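Local structure of arginyl-tRNA synthetase, putative (Plasmodium falciparum, 5JLD) at residues I345-I350 / V378-V383; D137-N142 / R153-G158. The protein probably catalyses the ATP-dependent attachment of L-arginine to tRNA(Arg), releasing AMP and diphosphate, as a class I aminoacyl-tRNA synthetase. All blocks are in the same frame, centred on the assembly; numbering follows the deposited sequence.

Contact 1. Residues I345-I350 / V378-V383; sequences IYVTDI and VGFGFV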
ATOM      1  N   ILE A 345       0.415  -1.195  11.108  1.00 38.79           N
ATOM      2  CA  ILE A 345      -0.538  -1.516  10.089  1.00 34.33           C
ATOM      3  C   ILE A 345      -0.634  -3.020   9.952  1.00 40.17           C
ATOM      4  O   ILE A 345       0.358  -3.669   9.713  1.00 39.90           O
ATOM      5  CB  ILE A 345      -0.121  -0.864   8.744  1.00 36.85           C
ATOM      6  CG1 ILE A 345      -0.198   0.663   8.851  1.00 34.65           C
ATOM      7  CG2 ILE A 345      -0.958  -1.402   7.616  1.00 37.49           C
ATOM      8  CD1 ILE A 345       0.606   1.402   7.742  1.00 35.11           C
ATOM      9  N   TYR A 346      -1.832  -3.557  10.130  1.00 42.04           N
ATOM     10  CA  TYR A 346      -2.100  -4.972   9.965  1.00 37.35           C
ATOM     11  C   TYR A 346      -2.808  -5.246   8.639  1.00 44.35           C
ATOM     12  O   TYR A 346      -3.960  -4.875   8.468  1.00 40.83           O
ATOM     13  CB  TYR A 346      -2.961  -5.476  11.117  1.00 42.90           C
ATOM     14  CG  TYR A 346      -2.245  -5.484  12.445  1.00 47.85           C
ATOM     15  CD1 TYR A 346      -2.175  -4.331  13.217  1.00 46.33           C
ATOM     16  CD2 TYR A 346      -1.642  -6.651  12.933  1.00 47.07           C
ATOM     17  CE1 TYR A 346      -1.523  -4.328  14.440  1.00 45.05           C
ATOM     18  CE2 TYR A 346      -0.975  -6.660  14.171  1.00 40.44           C
ATOM     19  CZ  TYR A 346      -0.927  -5.487  14.908  1.00 39.54           C
ATOM     20  OH  TYR A 346      -0.297  -5.446  16.113  1.00 41.27           O
ATOM     21  N   VAL A 347      -2.122  -5.903   7.712  1.00 41.48           N
ATOM     22  CA  VAL A 347      -2.714  -6.260   6.427  1.00 44.47           C
ATOM     23  C   VAL A 347      -3.315  -7.664   6.519  1.00 44.83           C
ATOM     24  O   VAL A 347      -2.564  -8.625   6.602  1.00 46.35           O
ATOM     25  CB  VAL A 347      -1.650  -6.217   5.290  1.00 40.05           C
ATOM     26  CG1 VAL A 347      -2.231  -6.734   3.986  1.00 38.90           C
ATOM     27  CG2 VAL A 347      -1.080  -4.827   5.139  1.00 36.67           C
ATOM     28  N   THR A 348      -4.648  -7.795   6.548  1.00 43.59           N
ATOM     29  CA  THR A 348      -5.268  -9.128   6.651  1.00 43.08           C
ATOM     30  C   THR A 348      -6.630  -9.264   5.959  1.00 44.78           C
ATOM     31  O   THR A 348      -7.191  -8.274   5.513  1.00 44.41           O
ATOM     32  CB  THR A 348      -5.514  -9.578   8.137  1.00 62.86           C
ATOM     33  OG1 THR A 348      -6.722  -8.980   8.632  1.00 58.31           O
ATOM     34  CG2 THR A 348      -4.351  -9.226   9.062  1.00 56.35           C
ATOM     35  N   ASP A 349      -7.161 -10.496   5.910  1.00 48.87           N
ATOM     36  CA  ASP A 349      -8.550 -10.741   5.504  1.00 55.97           C
ATOM     37  C   ASP A 349      -9.461  -9.774   6.222  1.00 56.12           C
ATOM     38  O   ASP A 349      -9.269  -9.493   7.415  1.00 50.66           O
ATOM     39  CB  ASP A 349      -9.036 -12.162   5.831  1.00 62.93           C
ATOM     40  CG  ASP A 349      -7.957 -13.196   5.704  1.00 79.80           C
ATOM     41  OD1 ASP A 349      -7.574 -13.523   4.560  1.00 90.81           O
ATOM     42  OD2 ASP A 349      -7.488 -13.677   6.757  1.00 81.35           O
ATOM     43  N   ILE A 350     -10.475  -9.307   5.500  1.00 46.16           N
ATOM     44  CA  ILE A 350     -11.379  -8.283   6.003  1.00 51.70           C
ATOM     45  C   ILE A 350     -12.147  -8.795   7.228  1.00 46.85           C
ATOM     46  O   ILE A 350     -12.467  -8.031   8.147  1.00 53.73           O
ATOM     47  CB  ILE A 350     -12.352  -7.813   4.868  1.00 55.34           C
ATOM     48  CG1 ILE A 350     -13.109  -6.547   5.281  1.00 62.64           C
ATOM     49  CG2 ILE A 350     -13.295  -8.924   4.453  1.00 53.90           C
ATOM     50  CD1 ILE A 350     -12.202  -5.423   5.766  1.00 65.67           C
ATOM     51  N   VAL A 378      -5.816  -2.944   7.584  1.00 46.73           N
ATOM     52  CA  VAL A 378      -5.960  -2.904   6.133  1.00 44.20           C
ATOM     53  C   VAL A 378      -6.501  -4.251   5.648  1.00 47.52           C
ATOM     54  O   VAL A 378      -5.749  -5.229   5.491  1.00 39.71           O
ATOM     55  CB  VAL A 378      -4.610  -2.601   5.422  1.00 47.68           C
ATOM     56  CG1 VAL A 378      -4.765  -2.680   3.915  1.00 47.22           C
ATOM     57  CG2 VAL A 378      -4.045  -1.238   5.841  1.00 43.39           C
ATOM     58  N   GLY A 379      -7.813  -4.295   5.404  1.00 43.84           N
ATOM     59  CA  GLY A 379      -8.490  -5.530   5.064  1.00 35.06           C
ATOM     60  C   GLY A 379      -8.473  -5.821   3.584  1.00 50.35           C
ATOM     61  O   GLY A 379      -8.427  -4.893   2.780  1.00 54.28           O
ATOM     62  N   PHE A 380      -8.505  -7.096   3.202  1.00 45.29           N
ATOM     63  CA  PHE A 380      -8.692  -7.402   1.778  1.00 51.14           C
ATOM     64  C   PHE A 380      -9.716  -8.515   1.586  1.00 51.80           C
ATOM     65  O   PHE A 380      -9.929  -9.337   2.479  1.00 49.12           O
ATOM     66  CB  PHE A 380      -7.366  -7.779   1.095  1.00 50.06           C
ATOM     67  CG  PHE A 380      -6.655  -8.949   1.739  1.00 58.20           C
ATOM     68  CD1 PHE A 380      -7.064 -10.259   1.492  1.00 55.45           C
ATOM     69  CD2 PHE A 380      -5.580  -8.740   2.591  1.00 55.23           C
ATOM     70  CE1 PHE A 380      -6.418 -11.337   2.091  1.00 57.77           C
ATOM     71  CE2 PHE A 380      -4.930  -9.818   3.186  1.00 61.43           C
ATOM     72  CZ  PHE A 380      -5.354 -11.118   2.938  1.00 56.72           C
ATOM     73  N   GLY A 381     -10.337  -8.539   0.411  1.00 49.45           N
ATOM     74  CA  GLY A 381     -11.325  -9.553   0.085  1.00 44.18           C
ATOM     75  C   GLY A 381     -10.760 -10.837  -0.489  1.00 50.82           C
ATOM     76  O   GLY A 381      -9.545 -11.009  -0.620  1.00 52.60           O
ATOM     77  N   PHE A 382     -11.659 -11.752  -0.828  1.00 53.39           N
ATOM     78  CA  PHE A 382     -11.291 -13.039  -1.397  1.00 60.40           C
ATOM     79  C   PHE A 382     -10.878 -12.955  -2.861  1.00 59.70           C
ATOM     80  O   PHE A 382     -11.465 -12.210  -3.643  1.00 53.80           O
ATOM     81  CB  PHE A 382     -12.459 -14.013  -1.267  1.00 68.14           C
ATOM     82  CG  PHE A 382     -12.934 -14.185   0.138  1.00 82.48           C
ATOM     83  CD1 PHE A 382     -12.341 -15.112   0.975  1.00 83.18           C
ATOM     84  CD2 PHE A 382     -13.950 -13.391   0.637  1.00 91.78           C
ATOM     85  CE1 PHE A 382     -12.775 -15.264   2.277  1.00 86.59           C
ATOM     86  CE2 PHE A 382     -14.384 -13.535   1.942  1.00 95.54           C
ATOM     87  CZ  PHE A 382     -13.795 -14.475   2.761  1.00 91.82           C
ATOM     88  N   VAL A 383      -9.869 -13.736  -3.224  1.00 55.12           N
ATOM     89  CA  VAL A 383      -9.577 -13.995  -4.622  1.00 67.63           C
ATOM     90  C   VAL A 383     -10.341 -15.253  -5.027  1.00 75.89           C
ATOM     91  O   VAL A 383     -10.266 -16.265  -4.331  1.00 73.91           O
ATOM     92  CB  VAL A 383      -8.080 -14.183  -4.855  1.00 66.55           C
ATOM     93  CG1 VAL A 383      -7.789 -14.342  -6.343  1.00 68.94           C
ATOM     94  CG2 VAL A 383      -7.315 -13.007  -4.262  1.00 62.42           C
TER
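Val378 and Phe380 zip onto Tyr346, Thr348 and Ile350 through alternating backbone hydrogen bonds, the ladder of two parallel strands. The straightest runs from Val378 N to Tyr346 O (2.8 Å, 168°). Thr348 is gripped twice: its N reaches Val378 O at 3.0 Å, and its O accepts Phe380 N at 2.9 Å. Just past the strand end, Ile350 N still binds Phe380 O at 3.1 Å.

Phe380 is the large apolar piece. With CG set between its own N and carbonyl carbon (chi1 57°), the ring folds back under the Thr348-Asp349 peptide, so that Asp349 N stands 3.5 Å above the ring plane of Phe380, toward its rim. Val347 CG1 meets the ring edge, while Asp349 OD1 lies 3.5 Å from Phe380 CE1, carboxylate and ring planes standing 68° apart. Branched Val347 and Val378 lie side by side, suited to a buried strand face. Gly379, lacking a side chain, lets Ile350 CD1 settle 3.8 Å from Gly379 CA.

Farther out, Thr348 OG1 bonds Asp349 O and His377 NE2, and Gln352 holds Asp349 OD2. Helix 353-364 connects the two strands in sequence, making a beta-alpha-beta unit, by rule right-handed, of the Rossmann-like catalytic domain. Backbone hydrogen bonds and apolar packing thus carry this buried strand pair, while Asp349, partly exposed, turns its carboxylate to Gln352.

Contact 2. Residues D137-N142 / R153-G158; sequences DFSSPN and RSTIIG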
ATOM      1  N   ASP A 137       2.591  -5.315   9.198  1.00 38.29           N
ATOM      2  CA  ASP A 137       2.414  -6.737   9.492  1.00 39.88           C
ATOM      3  C   ASP A 137       1.664  -7.374   8.335  1.00 40.76           C
ATOM      4  O   ASP A 137       0.487  -7.091   8.146  1.00 41.08           O
ATOM      5  CB  ASP A 137       1.648  -6.890  10.812  1.00 36.98           C
ATOM      6  CG  ASP A 137       1.493  -8.332  11.264  1.00 42.72           C
ATOM      7  OD1 ASP A 137       1.306  -9.249  10.432  1.00 47.51           O
ATOM      8  OD2 ASP A 137       1.554  -8.551  12.493  1.00 46.26           O
ATOM      9  N   PHE A 138       2.341  -8.212   7.555  1.00 37.56           N
ATOM     10  CA  PHE A 138       1.720  -8.779   6.371  1.00 42.45           C
ATOM     11  C   PHE A 138       2.269 -10.145   5.981  1.00 44.29           C
ATOM     12  O   PHE A 138       3.249 -10.631   6.564  1.00 42.45           O
ATOM     13  CB  PHE A 138       1.823  -7.791   5.175  1.00 38.48           C
ATOM     14  CG  PHE A 138       3.235  -7.503   4.693  1.00 40.67           C
ATOM     15  CD1 PHE A 138       4.175  -6.888   5.523  1.00 41.92           C
ATOM     16  CD2 PHE A 138       3.599  -7.782   3.374  1.00 46.17           C
ATOM     17  CE1 PHE A 138       5.470  -6.591   5.055  1.00 42.61           C
ATOM     18  CE2 PHE A 138       4.885  -7.489   2.893  1.00 41.21           C
ATOM     19  CZ  PHE A 138       5.824  -6.895   3.737  1.00 39.87           C
ATOM     20  N   SER A 139       1.579 -10.739   5.001  1.00 43.42           N
ATOM     21  CA  SER A 139       1.796 -12.083   4.462  1.00 46.92           C
ATOM     22  C   SER A 139       1.265 -13.162   5.408  1.00 46.34           C
ATOM     23  O   SER A 139       0.248 -13.784   5.131  1.00 44.87           O
ATOM     24  CB  SER A 139       3.271 -12.330   4.143  1.00 44.93           C
ATOM     25  OG  SER A 139       3.400 -13.443   3.298  1.00 39.65           O
ATOM     26  N   SER A 140       1.963 -13.397   6.510  1.00 50.08           N
ATOM     27  CA  SER A 140       1.487 -14.321   7.558  1.00 52.83           C
ATOM     28  C   SER A 140       1.269 -15.801   7.148  1.00 52.51           C
ATOM     29  O   SER A 140       0.215 -16.380   7.428  1.00 45.18           O
ATOM     30  CB  SER A 140       0.177 -13.779   8.141  1.00 52.09           C
ATOM     31  OG  SER A 140       0.317 -12.422   8.502  1.00 55.22           O
ATOM     32  N   PRO A 141       2.263 -16.438   6.517  1.00 49.52           N
ATOM     33  CA  PRO A 141       1.994 -17.854   6.265  1.00 51.82           C
ATOM     34  C   PRO A 141       2.075 -18.677   7.554  1.00 55.14           C
ATOM     35  O   PRO A 141       2.538 -18.170   8.592  1.00 49.58           O
ATOM     36  CB  PRO A 141       3.108 -18.254   5.300  1.00 56.11           C
ATOM     37  CG  PRO A 141       4.244 -17.374   5.688  1.00 55.85           C
ATOM     38  CD  PRO A 141       3.612 -16.043   6.072  1.00 49.59           C
ATOM     39  N   ASN A 142       1.626 -19.928   7.473  1.00 55.06           N
ATOM     40  CA  ASN A 142       1.734 -20.888   8.571  1.00 54.48           C
ATOM     41  C   ASN A 142       2.688 -22.011   8.211  1.00 59.07           C
ATOM     42  O   ASN A 142       2.559 -22.602   7.137  1.00 59.52           O
ATOM     43  CB  ASN A 142       0.368 -21.482   8.919  1.00 60.49           C
ATOM     44  CG  ASN A 142      -0.608 -20.442   9.425  1.00 75.06           C
ATOM     45  OD1 ASN A 142      -0.262 -19.609  10.262  1.00 87.65           O
ATOM     46  ND2 ASN A 142      -1.837 -20.483   8.919  1.00 74.81           N
ATOM     47  N   ARG A 153      -2.036 -12.150  -1.763  1.00 49.89           N
ATOM     48  CA  ARG A 153      -2.627 -10.816  -1.756  1.00 48.93           C
ATOM     49  C   ARG A 153      -2.081  -9.969  -0.605  1.00 46.64           C
ATOM     50  O   ARG A 153      -1.704  -8.813  -0.800  1.00 47.11           O
ATOM     51  CB  ARG A 153      -4.145 -10.906  -1.656  1.00 53.23           C
ATOM     52  CG  ARG A 153      -4.824  -9.541  -1.755  1.00 58.61           C
ATOM     53  CD  ARG A 153      -6.291  -9.670  -2.163  1.00 55.89           C
ATOM     54  NE  ARG A 153      -6.775  -8.446  -2.787  1.00 55.97           N
ATOM     55  CZ  ARG A 153      -8.048  -8.207  -3.082  1.00 55.41           C
ATOM     56  NH1 ARG A 153      -8.973  -9.112  -2.790  1.00 47.34           N
ATOM     57  NH2 ARG A 153      -8.391  -7.057  -3.664  1.00 57.28           N
ATOM     58  N   SER A 154      -2.028 -10.560   0.591  1.00 46.62           N
ATOM     59  CA  SER A 154      -1.513  -9.842   1.751  1.00 39.65           C
ATOM     60  C   SER A 154      -0.064  -9.423   1.523  1.00 41.86           C
ATOM     61  O   SER A 154       0.370  -8.335   1.932  1.00 43.76           O
ATOM     62  CB  SER A 154      -1.617 -10.710   3.014  1.00 37.51           C
ATOM     63  OG  SER A 154      -1.045 -10.037   4.117  1.00 44.13           O
ATOM     64  N   THR A 155       0.676 -10.305   0.861  1.00 46.27           N
ATOM     65  CA  THR A 155       2.094 -10.108   0.602  1.00 41.64           C
ATOM     66  C   THR A 155       2.280  -8.918  -0.337  1.00 37.15           C
ATOM     67  O   THR A 155       3.078  -8.008  -0.057  1.00 41.97           O
ATOM     68  CB  THR A 155       2.722 -11.394   0.009  1.00 41.09           C
ATOM     69  OG1 THR A 155       2.524 -12.475   0.925  1.00 47.42           O
ATOM     70  CG2 THR A 155       4.216 -11.240  -0.257  1.00 39.11           C
ATOM     71  N   ILE A 156       1.492  -8.906  -1.416  1.00 45.72           N
ATOM     72  CA  ILE A 156       1.523  -7.854  -2.447  1.00 43.40           C
ATOM     73  C   ILE A 156       1.108  -6.467  -1.930  1.00 44.17           C
ATOM     74  O   ILE A 156       1.826  -5.440  -2.116  1.00 43.83           O
ATOM     75  CB  ILE A 156       0.618  -8.265  -3.623  1.00 48.84           C
ATOM     76  CG1 ILE A 156       1.192  -9.529  -4.275  1.00 54.16           C
ATOM     77  CG2 ILE A 156       0.490  -7.136  -4.635  1.00 49.12           C
ATOM     78  CD1 ILE A 156       0.277 -10.213  -5.272  1.00 54.62           C
ATOM     79  N   ILE A 157      -0.045  -6.436  -1.268  1.00 44.81           N
ATOM     80  CA  ILE A 157      -0.519  -5.196  -0.647  1.00 43.27           C
ATOM     81  C   ILE A 157       0.494  -4.650   0.374  1.00 38.71           C
ATOM     82  O   ILE A 157       0.916  -3.470   0.311  1.00 41.27           O
ATOM     83  CB  ILE A 157      -1.875  -5.426   0.044  1.00 45.89           C
ATOM     84  CG1 ILE A 157      -2.959  -5.764  -1.000  1.00 45.62           C
ATOM     85  CG2 ILE A 157      -2.238  -4.229   0.898  1.00 40.32           C
ATOM     86  CD1 ILE A 157      -4.337  -5.985  -0.398  1.00 46.22           C
ATOM     87  N   GLY A 158       0.904  -5.521   1.305  1.00 41.61           N
ATOM     88  CA  GLY A 158       1.825  -5.106   2.355  1.00 37.12           C
ATOM     89  C   GLY A 158       3.134  -4.576   1.788  1.00 33.80           C
ATOM     90  O   GLY A 158       3.646  -3.538   2.224  1.00 34.71           O
TER
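Phe138 lays its side chain against helix segment 153-158, beside Ser154, Thr155 and Gly158, and most of it, from CB round the CD2-CE2 edge to CZ, meets the helix, chiefly its backbone. CB starts 3.6 Å from Ser154 O. With chi1 at 65°, CG sits between the residue's own N and carbonyl carbon, which turns the ring toward the helix. CD2 then comes to 3.4 Å from Gly158 CA, the tightest approach of the ring, and CE2 passes on to Thr155 O at 3.5 Å. At the tip, CZ is more loosely placed, 4.1 Å from Gly158 C. One ring face therefore lies against Gly158, whose carbonyl carbon is offset toward the rim, and the carbonyls of Ser154 and Thr155 stand at the ring edge, where aromatic C-H groups suit oxygen. Glycine suits position 158 because, with no CB to collide with Phe138 CD2, its backbone can come this close.

The next residue changes from packing to polar contact. Ser139 N donates to Ser154 OG (2.9 Å, 150°), a small hydroxyl that satisfies a buried loop N-H and also makes a weak hydrogen bond with Val347 O of strand 343-349. Ser139 takes a positive phi (76°), and its OG, anti to N, lies 2.7 Å from Thr155 OG1. This hydroxyl pair extends both ways: Tyr263 OH bonds Ser139 OG, and His151 O, one turn back in the helix, bonds Thr155 OG1.

His151 closes an HVGH sequence, the form taken here by the HIGH signature, which in class I synthetases takes part in ATP binding, consistent with the same role here. The loop so fastened leads from strand 133-137 to helix 149-167; Val347 of strand 343-349 also touches Phe138, and helix 242-265 covers the Ser139 side through Tyr263.

Contacts 1 and 2 share one parallel sheet and the helix against it, their centres about 9 Å apart. Strand 343-349 lies between strands 133-137 and 374-380, and probable hydrogen bonds join it to Asp137, the end of strand 133-137, just before the loop of contact 2: Asp137 N to Ile345 O at 2.8 Å and Val347 N to Asp137 O at 2.9 Å. Helix 149-167 completes the link, with Ser154 CB 3.4 Å from Phe380 CE2, so Ser154 faces the loop and the outermost strand together. Both contacts gather at the C-terminal ends of these strands, where class I synthetases have their active site, consistent with the HVGH sequence beginning this helix.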